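Thiamine monophosphate kinase (Aquifex aeolicus, PDB 1VQV) catalyses the ATP-dependent phosphorylation of thiamine monophosphate to thiamine diphosphate, the active form of vitamin B1, as a homodimeric, magnesium-binding kinase. Local coordinates at residues K63-N68 against Y111-V116; L234-E239 against E253-G258. One frame throughout, in Å; residues are numbered along the deposited sequence.

Interaction 1 of 2, residues K63-N68 against Y111-V116; sequences KAISVN and YKCEVV
Ser-66 on helix 57-73 meets the phenol of Tyr-111, the last residue of helix 94-111, in a hydroxyl-to-hydroxyl hydrogen bond, with OG of Ser-66 2.5 Å from OH of Tyr-111. OG arrives at the edge of the ring, in its plane. Tyr-111 has CG anti to its carbonyl carbon (chi1 -57°), and from there the ring extends across to helix 57-73, where its hydroxyl meets the serine. Next to this pair the contact is tight and apolar. CG2 of Ile-65 lies 3.9 Å from CD2 of Tyr-111, again at the ring edge, and 4.3 Å from SG of Cys-113, while Val-104 and Ala-107 of helix 94-111 also touch the isoleucine. The outer side is different: Lys-112, the first residue beyond the helix, takes a positive phi and is exposed, and Glu-114 turns its side chain out from the strand that follows. A phenylalanine at Tyr-111 would probably keep the isoleucine contact but leave Ser-66 OG and Ala-190 N, also bonded to the phenol oxygen, without this mate. A helix-to-strand turn of the PurM-like N-terminal domain thus meets helix 57-73 through apolar packing on one flank and, on the other, a buried hydroxyl pair also bonded to Ala-190 N and, weakly, Pro-188 O.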
ATOM      1  N   LYS B  63      11.800   0.626 -10.925  1.00 43.52           N
ATOM      2  CA  LYS B  63      10.460   0.745 -11.464  1.00 42.53           C
ATOM      3  C   LYS B  63       9.396   0.859 -10.365  1.00 42.88           C
ATOM      4  O   LYS B  63       8.467   1.645 -10.489  1.00 43.54           O
ATOM      5  CB  LYS B  63      10.164  -0.451 -12.365  1.00 39.06           C
ATOM      6  CG  LYS B  63       8.958  -0.286 -13.243  1.00 38.21           C
ATOM      7  CD  LYS B  63       9.029  -1.231 -14.414  1.00 39.62           C
ATOM      8  CE  LYS B  63       7.807  -1.100 -15.299  1.00 39.99           C
ATOM      9  NZ  LYS B  63       7.856  -2.027 -16.464  1.00 41.00           N
ATOM     10  N   ALA B  64       9.535   0.090  -9.289  1.00 43.79           N
ATOM     11  CA  ALA B  64       8.554   0.124  -8.207  1.00 43.32           C
ATOM     12  C   ALA B  64       8.321   1.547  -7.710  1.00 43.52           C
ATOM     13  O   ALA B  64       7.191   1.935  -7.414  1.00 43.47           O
ATOM     14  CB  ALA B  64       9.002  -0.766  -7.064  1.00 41.81           C
ATOM     15  N   ILE B  65       9.391   2.322  -7.618  1.00 43.43           N
ATOM     16  CA  ILE B  65       9.298   3.705  -7.182  1.00 43.74           C
ATOM     17  C   ILE B  65       8.871   4.633  -8.330  1.00 45.69           C
ATOM     18  O   ILE B  65       8.052   5.526  -8.151  1.00 45.39           O
ATOM     19  CB  ILE B  65      10.648   4.179  -6.613  1.00 41.60           C
ATOM     20  CG1 ILE B  65      10.933   3.444  -5.301  1.00 39.57           C
ATOM     21  CG2 ILE B  65      10.647   5.701  -6.431  1.00 40.86           C
ATOM     22  CD1 ILE B  65       9.940   3.704  -4.200  1.00 34.21           C
ATOM     23  N   SER B  66       9.414   4.401  -9.517  1.00 46.67           N
ATOM     24  CA  SER B  66       9.089   5.230 -10.666  1.00 48.25           C
ATOM     25  C   SER B  66       7.635   5.220 -11.117  1.00 47.92           C
ATOM     26  O   SER B  66       7.129   6.249 -11.536  1.00 48.04           O
ATOM     27  CB  SER B  66       9.988   4.873 -11.853  1.00 49.91           C
ATOM     28  OG  SER B  66      11.271   5.460 -11.704  1.00 51.83           O
ATOM     29  N   VAL B  67       6.957   4.082 -11.051  1.00 47.46           N
ATOM     30  CA  VAL B  67       5.575   4.063 -11.490  1.00 48.18           C
ATOM     31  C   VAL B  67       4.743   4.976 -10.595  1.00 49.20           C
ATOM     32  O   VAL B  67       3.942   5.775 -11.085  1.00 50.74           O
ATOM     33  CB  VAL B  67       4.987   2.638 -11.473  1.00 47.67           C
ATOM     34  CG1 VAL B  67       3.527   2.671 -11.888  1.00 46.54           C
ATOM     35  CG2 VAL B  67       5.766   1.750 -12.428  1.00 47.79           C
ATOM     36  N   ASN B  68       4.932   4.880  -9.286  1.00 48.82           N
ATOM     37  CA  ASN B  68       4.169   5.721  -8.381  1.00 49.12           C
ATOM     38  C   ASN B  68       4.482   7.192  -8.529  1.00 49.47           C
ATOM     39  O   ASN B  68       3.604   8.035  -8.372  1.00 50.92           O
ATOM     40  CB  ASN B  68       4.393   5.310  -6.933  1.00 48.26           C
ATOM     41  CG  ASN B  68       3.514   4.179  -6.535  1.00 48.48           C
ATOM     42  OD1 ASN B  68       2.385   4.091  -6.990  1.00 49.15           O
ATOM     43  ND2 ASN B  68       4.012   3.308  -5.679  1.00 47.97           N
ATOM     44  N   TYR B 111      14.495  11.021  -7.386  1.00 51.56           N
ATOM     45  CA  TYR B 111      13.256  11.778  -7.245  1.00 51.14           C
ATOM     46  C   TYR B 111      13.146  12.602  -5.972  1.00 51.69           C
ATOM     47  O   TYR B 111      12.278  13.463  -5.857  1.00 51.30           O
ATOM     48  CB  TYR B 111      12.071  10.835  -7.345  1.00 50.05           C
ATOM     49  CG  TYR B 111      12.059  10.042  -8.624  1.00 50.09           C
ATOM     50  CD1 TYR B 111      12.066  10.682  -9.860  1.00 46.83           C
ATOM     51  CD2 TYR B 111      12.026   8.647  -8.600  1.00 47.61           C
ATOM     52  CE1 TYR B 111      12.037   9.955 -11.033  1.00 47.31           C
ATOM     53  CE2 TYR B 111      11.994   7.913  -9.774  1.00 47.09           C
ATOM     54  CZ  TYR B 111      11.999   8.572 -10.988  1.00 46.60           C
ATOM     55  OH  TYR B 111      11.951   7.845 -12.159  1.00 47.52           O
ATOM     56  N   LYS B 112      14.028  12.330  -5.019  1.00 53.25           N
ATOM     57  CA  LYS B 112      14.055  13.062  -3.757  1.00 55.90           C
ATOM     58  C   LYS B 112      12.863  12.755  -2.856  1.00 57.26           C
ATOM     59  O   LYS B 112      12.218  13.664  -2.319  1.00 58.11           O
ATOM     60  CB  LYS B 112      14.122  14.566  -4.031  1.00 55.78           C
ATOM     61  CG  LYS B 112      15.336  14.965  -4.817  1.00 57.08           C
ATOM     62  CD  LYS B 112      15.219  16.390  -5.291  1.00 60.46           C
ATOM     63  CE  LYS B 112      16.437  16.783  -6.126  1.00 61.51           C
ATOM     64  NZ  LYS B 112      16.304  18.163  -6.660  1.00 62.60           N
ATOM     65  N   CYS B 113      12.570  11.468  -2.714  1.00 58.01           N
ATOM     66  CA  CYS B 113      11.490  11.002  -1.872  1.00 59.92           C
ATOM     67  C   CYS B 113      12.142   9.939  -1.007  1.00 61.34           C
ATOM     68  O   CYS B 113      13.341   9.689  -1.131  1.00 62.12           O
ATOM     69  CB  CYS B 113      10.362  10.392  -2.710  1.00 60.14           C
ATOM     70  SG  CYS B 113      10.827   8.894  -3.598  1.00 62.59           S
ATOM     71  N   GLU B 114      11.378   9.284  -0.148  1.00 62.13           N
ATOM     72  CA  GLU B 114      12.012   8.302   0.707  1.00 62.70           C
ATOM     73  C   GLU B 114      11.101   7.222   1.208  1.00 61.49           C
ATOM     74  O   GLU B 114       9.892   7.416   1.339  1.00 61.45           O
ATOM     75  CB  GLU B 114      12.609   9.001   1.912  1.00 65.91           C
ATOM     76  CG  GLU B 114      11.573   9.794   2.658  1.00 69.24           C
ATOM     77  CD  GLU B 114      12.057  10.210   4.016  1.00 73.07           C
ATOM     78  OE1 GLU B 114      11.346  11.002   4.688  1.00 74.63           O
ATOM     79  OE2 GLU B 114      13.153   9.739   4.416  1.00 74.87           O
ATOM     80  N   VAL B 115      11.701   6.079   1.509  1.00 59.80           N
ATOM     81  CA  VAL B 115      10.947   4.966   2.039  1.00 59.26           C
ATOM     82  C   VAL B 115      10.950   5.147   3.552  1.00 58.93           C
ATOM     83  O   VAL B 115      11.983   5.437   4.150  1.00 60.18           O
ATOM     84  CB  VAL B 115      11.573   3.631   1.594  1.00 58.66           C
ATOM     85  CG1 VAL B 115      11.357   2.574   2.634  1.00 59.30           C
ATOM     86  CG2 VAL B 115      10.922   3.189   0.281  1.00 59.15           C
ATOM     87  N   VAL B 116       9.775   5.040   4.158  1.00 58.30           N
ATOM     88  CA  VAL B 116       9.647   5.215   5.604  1.00 58.92           C
ATOM     89  C   VAL B 116       9.241   3.909   6.285  1.00 61.73           C
ATOM     90  O   VAL B 116       9.412   3.753   7.497  1.00 61.31           O
ATOM     91  CB  VAL B 116       8.576   6.268   5.947  1.00 57.11           C
ATOM     92  CG1 VAL B 116       8.993   7.623   5.433  1.00 55.29           C
ATOM     93  CG2 VAL B 116       7.224   5.842   5.356  1.00 55.89           C
TER

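Interaction 2 of 2, residues L234-E239 against E253-G258; sequences LPLSNE and EYALFG. With PO4 (phosphate ion), chain E.
Leu-234 pushes its CD2 methyl into the notch between two neighbouring side chains of the last helical turn of 251-256, 3.8 Å from CB of Ala-255 and 3.5 Å from CD2 of Leu-256. The two leucines cross at about a right angle, so one branch of Leu-234 meets one branch of Leu-256 instead of lying alongside it. Leu-256 CG sits anti to its carbonyl carbon (chi1 -63°), which swings the CD2 end round to that methyl although its CB does not aim at the facing segment. The methyl of Ala-255 is the answering bump: it fills the hollow between Leu-234 and Leu-236, whose CD1 is 3.9 Å from Ala-255 CB. Read in order, Leu-236, Ala-255, Leu-234 and Leu-256 form a zigzag of methyls taken alternately from the two segments. This is the extended lead-in to helix 238-246 laid against the C-terminal turn of helix 251-256, the next helix in the chain, and no hydrogen bond joins the two segments. Beyond the leucines the lead-in becomes a helix N-terminus: Ser-237 is the N-cap of helix 238-246, its OG bonded to the backbone N of Leu-240 and to Asp-159. A phosphate ion, probably from the crystallisation liquor, lies at this end, with a weak 3.5 Å bond from Asn-238 N to its O1. Leu-212 of helix 212-222 also packs against both Leu-234 and Leu-256, and Ala-255 touches Leu-157.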
ATOM      1  N   LEU B 234       2.207  12.690 -33.672  1.00 56.57           N
ATOM      2  CA  LEU B 234       2.597  11.757 -32.622  1.00 55.74           C
ATOM      3  C   LEU B 234       4.110  11.565 -32.601  1.00 56.08           C
ATOM      4  O   LEU B 234       4.715  11.212 -33.615  1.00 55.55           O
ATOM      5  CB  LEU B 234       1.883  10.418 -32.852  1.00 54.79           C
ATOM      6  CG  LEU B 234       0.589  10.120 -32.077  1.00 54.73           C
ATOM      7  CD1 LEU B 234      -0.255  11.358 -31.921  1.00 55.80           C
ATOM      8  CD2 LEU B 234      -0.188   9.030 -32.791  1.00 54.61           C
ATOM      9  N   PRO B 235       4.737  11.813 -31.437  1.00 56.11           N
ATOM     10  CA  PRO B 235       6.185  11.691 -31.218  1.00 56.36           C
ATOM     11  C   PRO B 235       6.668  10.254 -31.262  1.00 56.35           C
ATOM     12  O   PRO B 235       6.355   9.438 -30.394  1.00 56.37           O
ATOM     13  CB  PRO B 235       6.383  12.336 -29.854  1.00 56.19           C
ATOM     14  CG  PRO B 235       5.102  12.007 -29.156  1.00 57.98           C
ATOM     15  CD  PRO B 235       4.055  12.250 -30.208  1.00 56.32           C
ATOM     16  N   LEU B 236       7.444   9.966 -32.294  1.00 55.90           N
ATOM     17  CA  LEU B 236       7.973   8.643 -32.513  1.00 54.42           C
ATOM     18  C   LEU B 236       9.473   8.606 -32.388  1.00 54.04           C
ATOM     19  O   LEU B 236      10.182   9.390 -33.013  1.00 53.60           O
ATOM     20  CB  LEU B 236       7.573   8.164 -33.894  1.00 55.90           C
ATOM     21  CG  LEU B 236       6.220   7.473 -34.075  1.00 55.35           C
ATOM     22  CD1 LEU B 236       5.108   8.154 -33.308  1.00 54.79           C
ATOM     23  CD2 LEU B 236       5.945   7.440 -35.556  1.00 53.61           C
ATOM     24  N   SER B 237       9.946   7.671 -31.577  1.00 53.41           N
ATOM     25  CA  SER B 237      11.370   7.506 -31.342  1.00 52.41           C
ATOM     26  C   SER B 237      12.040   6.718 -32.457  1.00 53.09           C
ATOM     27  O   SER B 237      11.393   5.944 -33.168  1.00 52.30           O
ATOM     28  CB  SER B 237      11.595   6.807 -29.999  1.00 52.02           C
ATOM     29  OG  SER B 237      12.244   5.558 -30.159  1.00 50.96           O
ATOM     30  N   ASN B 238      13.346   6.930 -32.592  1.00 55.25           N
ATOM     31  CA  ASN B 238      14.161   6.261 -33.599  1.00 57.00           C
ATOM     32  C   ASN B 238      14.228   4.736 -33.468  1.00 56.84           C
ATOM     33  O   ASN B 238      14.182   4.031 -34.478  1.00 58.10           O
ATOM     34  CB  ASN B 238      15.569   6.865 -33.597  1.00 60.87           C
ATOM     35  CG  ASN B 238      15.631   8.210 -34.328  1.00 66.19           C
ATOM     36  OD1 ASN B 238      15.098   9.237 -33.859  1.00 68.37           O
ATOM     37  ND2 ASN B 238      16.273   8.208 -35.494  1.00 67.81           N
ATOM     38  N   GLU B 239      14.337   4.220 -32.246  1.00 55.98           N
ATOM     39  CA  GLU B 239      14.387   2.776 -32.066  1.00 55.75           C
ATOM     40  C   GLU B 239      13.018   2.117 -32.272  1.00 54.79           C
ATOM     41  O   GLU B 239      12.940   0.958 -32.684  1.00 54.12           O
ATOM     42  CB  GLU B 239      14.983   2.419 -30.699  1.00 56.72           C
ATOM     43  CG  GLU B 239      14.851   3.476 -29.616  1.00 58.91           C
ATOM     44  CD  GLU B 239      15.719   4.696 -29.859  1.00 59.89           C
ATOM     45  OE1 GLU B 239      16.960   4.563 -29.967  1.00 60.44           O
ATOM     46  OE2 GLU B 239      15.149   5.800 -29.928  1.00 61.22           O
ATOM     47  N   GLU B 253       0.484   2.429 -34.810  1.00 56.52           N
ATOM     48  CA  GLU B 253      -0.355   1.519 -34.038  1.00 56.51           C
ATOM     49  C   GLU B 253       0.233   1.391 -32.623  1.00 55.02           C
ATOM     50  O   GLU B 253      -0.475   1.105 -31.653  1.00 53.82           O
ATOM     51  CB  GLU B 253      -0.408   0.164 -34.743  1.00 57.44           C
ATOM     52  CG  GLU B 253      -1.597  -0.687 -34.376  1.00 61.71           C
ATOM     53  CD  GLU B 253      -1.180  -1.958 -33.656  1.00 64.69           C
ATOM     54  OE1 GLU B 253      -0.247  -2.643 -34.157  1.00 64.75           O
ATOM     55  OE2 GLU B 253      -1.788  -2.273 -32.598  1.00 65.10           O
ATOM     56  N   TYR B 254       1.536   1.622 -32.510  1.00 54.16           N
ATOM     57  CA  TYR B 254       2.203   1.544 -31.215  1.00 54.55           C
ATOM     58  C   TYR B 254       2.031   2.834 -30.426  1.00 54.14           C
ATOM     59  O   TYR B 254       1.883   2.806 -29.206  1.00 53.21           O
ATOM     60  CB  TYR B 254       3.697   1.237 -31.392  1.00 55.56           C
ATOM     61  CG  TYR B 254       3.999  -0.237 -31.524  1.00 57.85           C
ATOM     62  CD1 TYR B 254       3.383  -1.004 -32.516  1.00 57.99           C
ATOM     63  CD2 TYR B 254       4.881  -0.875 -30.643  1.00 58.22           C
ATOM     64  CE1 TYR B 254       3.629  -2.365 -32.631  1.00 59.26           C
ATOM     65  CE2 TYR B 254       5.137  -2.241 -30.747  1.00 59.31           C
ATOM     66  CZ  TYR B 254       4.507  -2.982 -31.743  1.00 60.94           C
ATOM     67  OH  TYR B 254       4.726  -4.340 -31.855  1.00 60.84           O
ATOM     68  N   ALA B 255       2.049   3.964 -31.123  1.00 54.64           N
ATOM     69  CA  ALA B 255       1.887   5.247 -30.461  1.00 55.30           C
ATOM     70  C   ALA B 255       0.456   5.416 -29.938  1.00 55.58           C
ATOM     71  O   ALA B 255       0.241   5.967 -28.857  1.00 55.91           O
ATOM     72  CB  ALA B 255       2.240   6.385 -31.417  1.00 55.63           C
ATOM     73  N   LEU B 256      -0.521   4.937 -30.698  1.00 55.50           N
ATOM     74  CA  LEU B 256      -1.911   5.061 -30.288  1.00 56.72           C
ATOM     75  C   LEU B 256      -2.305   3.986 -29.273  1.00 57.47           C
ATOM     76  O   LEU B 256      -3.084   4.236 -28.346  1.00 57.81           O
ATOM     77  CB  LEU B 256      -2.822   4.992 -31.520  1.00 55.39           C
ATOM     78  CG  LEU B 256      -2.617   6.135 -32.522  1.00 54.21           C
ATOM     79  CD1 LEU B 256      -3.221   5.782 -33.873  1.00 52.54           C
ATOM     80  CD2 LEU B 256      -3.219   7.405 -31.951  1.00 52.20           C
ATOM     81  N   PHE B 257      -1.767   2.789 -29.439  1.00 57.98           N
ATOM     82  CA  PHE B 257      -2.107   1.720 -28.517  1.00 60.42           C
ATOM     83  C   PHE B 257      -0.901   1.103 -27.834  1.00 60.77           C
ATOM     84  O   PHE B 257      -0.806  -0.117 -27.746  1.00 61.50           O
ATOM     85  CB  PHE B 257      -2.880   0.630 -29.256  1.00 62.12           C
ATOM     86  CG  PHE B 257      -4.123   1.126 -29.925  1.00 62.16           C
ATOM     87  CD1 PHE B 257      -4.082   1.598 -31.236  1.00 61.25           C
ATOM     88  CD2 PHE B 257      -5.335   1.136 -29.238  1.00 60.88           C
ATOM     89  CE1 PHE B 257      -5.230   2.068 -31.854  1.00 61.70           C
ATOM     90  CE2 PHE B 257      -6.490   1.603 -29.845  1.00 62.15           C
ATOM     91  CZ  PHE B 257      -6.441   2.073 -31.159  1.00 62.58           C
ATOM     92  N   GLY B 258       0.003   1.940 -27.329  1.00 60.85           N
ATOM     93  CA  GLY B 258       1.198   1.426 -26.683  1.00 61.25           C
ATOM     94  C   GLY B 258       1.075   1.083 -25.211  1.00 62.11           C
ATOM     95  O   GLY B 258       2.049   0.673 -24.576  1.00 63.41           O
TER
HETATM   96  P   PO4 E1003      15.201   9.290 -29.674  1.00108.58           P
HETATM   97  O1  PO4 E1003      14.998   9.572 -31.110  1.00103.20           O
HETATM   98  O2  PO4 E1003      14.591  10.369 -28.868  1.00103.15           O
HETATM   99  O3  PO4 E1003      14.567   8.008 -29.329  1.00103.70           O
HETATM  100  O4  PO4 E1003      16.653   9.210 -29.387  1.00103.04           O

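Overall arrangement
Interaction 1 closes before interaction 2 opens along the chain, and they lie on opposite sides of its centre, their centres 27 Å and their nearest atoms about 10 Å apart. Interaction 1 belongs to the PurM-like N-terminal domain, beside the four-stranded sheet whose strand 114-122 carries the ATP-binding Gly-118 and Asn-119 and packs on the second subunit through Val-115. Interaction 2 joins the lead-in of helix 238-246 to helix 251-256, in the later half, which holds the second mixed sheet. Helix 176-186 and its following loop come near both: Ala-190 bonds to Tyr-111, while Arg-184 touches Ser-237 and Leu-181 touches Glu-239. One connecting segment therefore reaches both halves of the kinase.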